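Local coordinates for probable sugar ABC transporter, sugar-binding protein (Streptococcus pneumoniae, PDB 2W7Y) that binds the blood group A-trisaccharide and probably delivers such glycans to an ABC transporter for uptake, at residues 162-165 with 166-169; 179-182 with 183-186. All coordinates share one frame; numbering follows the deposited sequence.

Interaction 1 (162-165 with 166-169)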
loop_
_atom_site.group_PDB
_atom_site.type_symbol
_atom_site.label_atom_id
_atom_site.label_comp_id
_atom_site.label_asym_id
_atom_site.label_seq_id
_atom_site.Cartn_x
_atom_site.Cartn_y
_atom_site.Cartn_z
ATOM N N TRP A 162 -13.048 0.431 -1.755
ATOM C CA TRP A 162 -14.178 1.255 -1.331
ATOM C C TRP A 162 -15.192 1.396 -2.455
ATOM O O TRP A 162 -14.823 1.436 -3.627
ATOM C CB TRP A 162 -13.707 2.631 -0.857
ATOM C CG TRP A 162 -12.736 2.564 0.290
ATOM C CD1 TRP A 162 -11.374 2.461 0.209
ATOM C CD2 TRP A 162 -13.052 2.597 1.687
ATOM N NE1 TRP A 162 -10.825 2.430 1.466
ATOM C CE2 TRP A 162 -11.830 2.507 2.393
ATOM C CE3 TRP A 162 -14.249 2.697 2.414
ATOM C CZ2 TRP A 162 -11.770 2.510 3.794
ATOM C CZ3 TRP A 162 -14.190 2.697 3.802
ATOM C CH2 TRP A 162 -12.958 2.608 4.478
ATOM N N TYR A 163 -16.470 1.463 -2.096
ATOM C CA TYR A 163 -17.530 1.597 -3.091
ATOM C C TYR A 163 -18.654 2.514 -2.616
ATOM O O TYR A 163 -18.894 2.646 -1.411
ATOM C CB TYR A 163 -18.073 0.223 -3.501
ATOM C CG TYR A 163 -19.063 -0.391 -2.534
ATOM C CD1 TYR A 163 -18.632 -0.996 -1.354
ATOM C CD2 TYR A 163 -20.434 -0.380 -2.810
ATOM C CE1 TYR A 163 -19.536 -1.566 -0.466
ATOM C CE2 TYR A 163 -21.349 -0.946 -1.928
ATOM C CZ TYR A 163 -20.893 -1.535 -0.758
ATOM O OH TYR A 163 -21.790 -2.098 0.113
ATOM N N ASN A 164 -19.322 3.153 -3.575
ATOM C CA ASN A 164 -20.470 4.006 -3.295
ATOM C C ASN A 164 -21.758 3.186 -3.306
ATOM O O ASN A 164 -22.196 2.717 -4.361
ATOM C CB ASN A 164 -20.545 5.157 -4.305
ATOM C CG ASN A 164 -21.548 6.233 -3.908
ATOM O OD1 ASN A 164 -22.699 5.945 -3.583
ATOM N ND2 ASN A 164 -21.112 7.484 -3.946
ATOM N N LYS A 165 -22.356 3.027 -2.126
ATOM C CA LYS A 165 -23.582 2.236 -1.949
ATOM C C LYS A 165 -24.766 2.762 -2.766
ATOM O O LYS A 165 -25.575 1.975 -3.269
ATOM C CB LYS A 165 -23.967 2.149 -0.469
ATOM C CG LYS A 165 -22.917 1.494 0.429
ATOM C CD LYS A 165 -23.371 1.444 1.888
ATOM C CE LYS A 165 -23.284 2.814 2.548
ATOM N NZ LYS A 165 -23.912 2.834 3.896
ATOM N N ASP A 166 -24.858 4.085 -2.896
ATOM C CA ASP A 166 -25.969 4.732 -3.607
ATOM C C ASP A 166 -25.902 4.535 -5.119
ATOM O O ASP A 166 -26.916 4.241 -5.752
ATOM C CB ASP A 166 -26.043 6.229 -3.278
ATOM C CG ASP A 166 -26.330 6.497 -1.809
ATOM O OD1 ASP A 166 -26.751 5.565 -1.088
ATOM O OD2 ASP A 166 -26.135 7.654 -1.373
ATOM N N ILE A 167 -24.711 4.707 -5.687
ATOM C CA ILE A 167 -24.479 4.486 -7.117
ATOM C C ILE A 167 -24.733 3.026 -7.514
ATOM O O ILE A 167 -25.343 2.765 -8.553
ATOM C CB ILE A 167 -23.054 4.950 -7.549
ATOM C CG1 ILE A 167 -22.920 6.474 -7.383
ATOM C CG2 ILE A 167 -22.749 4.524 -8.985
ATOM C CD1 ILE A 167 -21.492 7.008 -7.475
ATOM N N PHE A 168 -24.278 2.089 -6.682
ATOM C CA PHE A 168 -24.514 0.658 -6.910
ATOM C C PHE A 168 -26.004 0.314 -6.885
ATOM O O PHE A 168 -26.498 -0.399 -7.763
ATOM C CB PHE A 168 -23.757 -0.190 -5.884
ATOM C CG PHE A 168 -22.335 -0.499 -6.274
ATOM C CD1 PHE A 168 -21.357 0.500 -6.273
ATOM C CD2 PHE A 168 -21.968 -1.791 -6.635
ATOM C CE1 PHE A 168 -20.041 0.217 -6.633
ATOM C CE2 PHE A 168 -20.652 -2.083 -6.996
ATOM C CZ PHE A 168 -19.687 -1.077 -6.994
ATOM N N ALA A 169 -26.709 0.832 -5.877
ATOM C CA ALA A 169 -28.137 0.584 -5.715
ATOM C C ALA A 169 -28.937 1.098 -6.907
ATOM O O ALA A 169 -29.848 0.417 -7.383
ATOM C CB ALA A 169 -28.641 1.201 -4.425
#

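Interaction 2 (179-182 with 183-186)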
loop_
_atom_site.group_PDB
_atom_site.type_symbol
_atom_site.label_atom_id
_atom_site.label_comp_id
_atom_site.label_asym_id
_atom_site.label_seq_id
_atom_site.Cartn_x
_atom_site.Cartn_y
_atom_site.Cartn_z
ATOM N N TRP A 179 -19.656 -10.252 -5.257
ATOM C CA TRP A 179 -18.721 -10.586 -6.336
ATOM C C TRP A 179 -17.986 -11.892 -6.061
ATOM O O TRP A 179 -16.891 -11.892 -5.495
ATOM C CB TRP A 179 -17.695 -9.472 -6.570
ATOM C CG TRP A 179 -18.256 -8.133 -6.949
ATOM C CD1 TRP A 179 -19.493 -7.869 -7.462
ATOM C CD2 TRP A 179 -17.574 -6.876 -6.877
ATOM N NE1 TRP A 179 -19.630 -6.522 -7.695
ATOM C CE2 TRP A 179 -18.468 -5.887 -7.346
ATOM C CE3 TRP A 179 -16.291 -6.487 -6.454
ATOM C CZ2 TRP A 179 -18.126 -4.535 -7.404
ATOM C CZ3 TRP A 179 -15.950 -5.138 -6.513
ATOM C CH2 TRP A 179 -16.868 -4.179 -6.983
ATOM N N ASN A 180 -18.593 -13.002 -6.472
ATOM C CA ASN A 180 -17.999 -14.325 -6.289
ATOM C C ASN A 180 -16.979 -14.663 -7.364
ATOM O O ASN A 180 -16.076 -15.466 -7.136
ATOM C CB ASN A 180 -19.089 -15.393 -6.229
ATOM C CG ASN A 180 -19.942 -15.274 -4.982
ATOM O OD1 ASN A 180 -19.437 -14.985 -3.896
ATOM N ND2 ASN A 180 -21.243 -15.494 -5.132
ATOM N N THR A 181 -17.140 -14.045 -8.532
ATOM C CA THR A 181 -16.226 -14.219 -9.659
ATOM C C THR A 181 -15.811 -12.867 -10.251
ATOM O O THR A 181 -16.413 -11.833 -9.950
ATOM C CB THR A 181 -16.851 -15.084 -10.790
ATOM O OG1 THR A 181 -18.105 -14.520 -11.192
ATOM C CG2 THR A 181 -17.061 -16.531 -10.339
ATOM N N TRP A 182 -14.783 -12.894 -11.097
ATOM C CA TRP A 182 -14.335 -11.719 -11.844
ATOM C C TRP A 182 -15.441 -11.168 -12.746
ATOM O O TRP A 182 -15.609 -9.952 -12.860
ATOM C CB TRP A 182 -13.097 -12.064 -12.679
ATOM C CG TRP A 182 -12.583 -10.916 -13.498
ATOM C CD1 TRP A 182 -12.768 -10.717 -14.835
ATOM C CD2 TRP A 182 -11.809 -9.805 -13.029
ATOM N NE1 TRP A 182 -12.152 -9.552 -15.231
ATOM C CE2 TRP A 182 -11.559 -8.970 -14.142
ATOM C CE3 TRP A 182 -11.306 -9.428 -11.774
ATOM C CZ2 TRP A 182 -10.822 -7.785 -14.040
ATOM C CZ3 TRP A 182 -10.571 -8.246 -11.675
ATOM C CH2 TRP A 182 -10.338 -7.441 -12.804
ATOM N N ASP A 183 -16.187 -12.071 -13.381
ATOM C CA ASP A 183 -17.297 -11.703 -14.260
ATOM C C ASP A 183 -18.410 -10.929 -13.542
ATOM O O ASP A 183 -19.012 -10.032 -14.131
ATOM C CB ASP A 183 -17.851 -12.941 -14.977
ATOM C CG ASP A 183 -16.897 -13.481 -16.051
ATOM O OD1 ASP A 183 -17.146 -14.591 -16.564
ATOM O OD2 ASP A 183 -15.903 -12.803 -16.394
ATOM N N ASP A 184 -18.665 -11.260 -12.275
ATOM C CA ASP A 184 -19.608 -10.500 -11.441
ATOM C C ASP A 184 -19.171 -9.045 -11.275
ATOM O O ASP A 184 -19.999 -8.131 -11.315
ATOM C CB ASP A 184 -19.758 -11.137 -10.053
ATOM C CG ASP A 184 -20.483 -12.475 -10.082
ATOM O OD1 ASP A 184 -21.320 -12.712 -10.981
ATOM O OD2 ASP A 184 -20.221 -13.290 -9.173
ATOM N N PHE A 185 -17.870 -8.848 -11.067
ATOM C CA PHE A 185 -17.276 -7.521 -10.926
ATOM C C PHE A 185 -17.399 -6.701 -12.212
ATOM O O PHE A 185 -17.797 -5.539 -12.170
ATOM C CB PHE A 185 -15.810 -7.649 -10.491
ATOM C CG PHE A 185 -14.985 -6.406 -10.721
ATOM C CD1 PHE A 185 -15.218 -5.246 -9.986
ATOM C CD2 PHE A 185 -13.959 -6.405 -11.664
ATOM C CE1 PHE A 185 -14.460 -4.108 -10.192
ATOM C CE2 PHE A 185 -13.185 -5.263 -11.876
ATOM C CZ PHE A 185 -13.438 -4.114 -11.140
ATOM N N THR A 186 -17.059 -7.316 -13.345
ATOM C CA THR A 186 -17.125 -6.660 -14.651
ATOM C C THR A 186 -18.560 -6.362 -15.078
ATOM O O THR A 186 -18.811 -5.356 -15.739
ATOM C CB THR A 186 -16.439 -7.496 -15.758
ATOM O OG1 THR A 186 -17.122 -8.746 -15.914
ATOM C CG2 THR A 186 -14.969 -7.744 -15.423
#

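Interaction 1 (162-165 with 166-169)
Asn164, the last residue of strand 157-164, turns its side-chain amide onto the first turn of helix 165-171 and caps it. A chi1 of -169° sets CG across from the residue's own N and brings OD1 up to two N-H groups of the first turn. The bond from Ile167 N to Asn164 OD1 is nearly straight at 3.2 Å, although the donor sits well above the amide plane, while the shorter one from Asp166 N, 2.9 Å from OD1, is bent and weak. The rest of the amide lies across the end of Ile167, whose CD1 comes within 3.6 Å of Asn164 ND2, the two side chains crossing at about a right angle.

Behind the cap the helix proper begins: Phe168 N bonds to Asn164 O at 3.2 Å and Ala169 N to Lys165 O at 3.1 Å. The whole is a strand-to-helix junction with an asparagine N-cap, in which the strand runs almost directly into the helix within a periplasmic-binding-protein type of fold.

The tight part lies on the side of Tyr163 and Phe168. Their rings form a T-shaped pair with planes at 75°, the CD2 edge of Tyr163 set over the rim of one Phe168 face, 3.7 Å from Phe168 CD1. Phe168 CD1 also lies 3.0 Å from Asn164 O, which meets the ring at its edge. Ile192 of helix 182-193 packs on Phe168 as well, and that ring is buried.

The loose side holds Lys165, exposed, and Asp166, partly so; neither joins a ring pair like that of Tyr163 and Phe168. Their polar ends turn to residues beyond 162-169: Lys165 NZ bonds weakly to Pro291 O, and Asp166 OD2 is hydrogen-bonded to Ser292 OG.

Interaction 2 (179-182 with 183-186)
The backbone of 179-182 bends round the start of helix 182-193, bringing the CA of Trp179 to 5.2 Å from that of Asp184, and a regular i to i+4 helical bond runs from Thr186 N to Trp182 O at 3.0 Å. Asp184 points its carboxylate back at this bend. Asp184 OD2 accepts from Thr181 N at 3.2 Å, the donor approaching from above the carboxylate plane, and more weakly from Asn180 N and Thr181 OG1. In return Thr181 OG1 takes a long, weak bond from Asp184 N.

On another side of the turn, chi1 of 162° swings the Phe185 ring opposite its backbone N and stands it between two indoles. One ring edge meets the face of Trp179, Phe185 CD1 lying 3.6 Å from Trp179 CZ3 with planes at 67°; the other meets the face of Trp182, where Phe185 CE2 is 3.7 Å from Trp182 CH2. The CA of Phe185 sits squarely over the five-membered ring of Trp179, a CH-pi contact. Thr186 CG2 lies over the Trp182 face near NE1. Leu210 of helix 207-215 touches both Trp182 and Phe185. Reciprocal bonding between Thr181 and Asp184 makes this a capping box at a helix N-terminus, flanked by an aromatic cluster.

Following the chain from the N terminus, strand 157-164 passes straight into helix 165-171 at interaction 1; a loop then leads to helix 182-193, whose start is interaction 2. The two contacts come in series, neither nesting nor crossing, and each closes only a single local turn at a helix N-terminus. Their centres are about 16 Å apart, yet they touch: Phe168 CE2 packs 3.5 Å from Trp179 CZ2, so the aromatic side of the first turn continues into the cluster of the second. Backbone bonds of Tyr163 to Ala294 and of Trp179 to Ala300 join the strand and the loop that lead into the two helices to strand 293-296 and the loop after it.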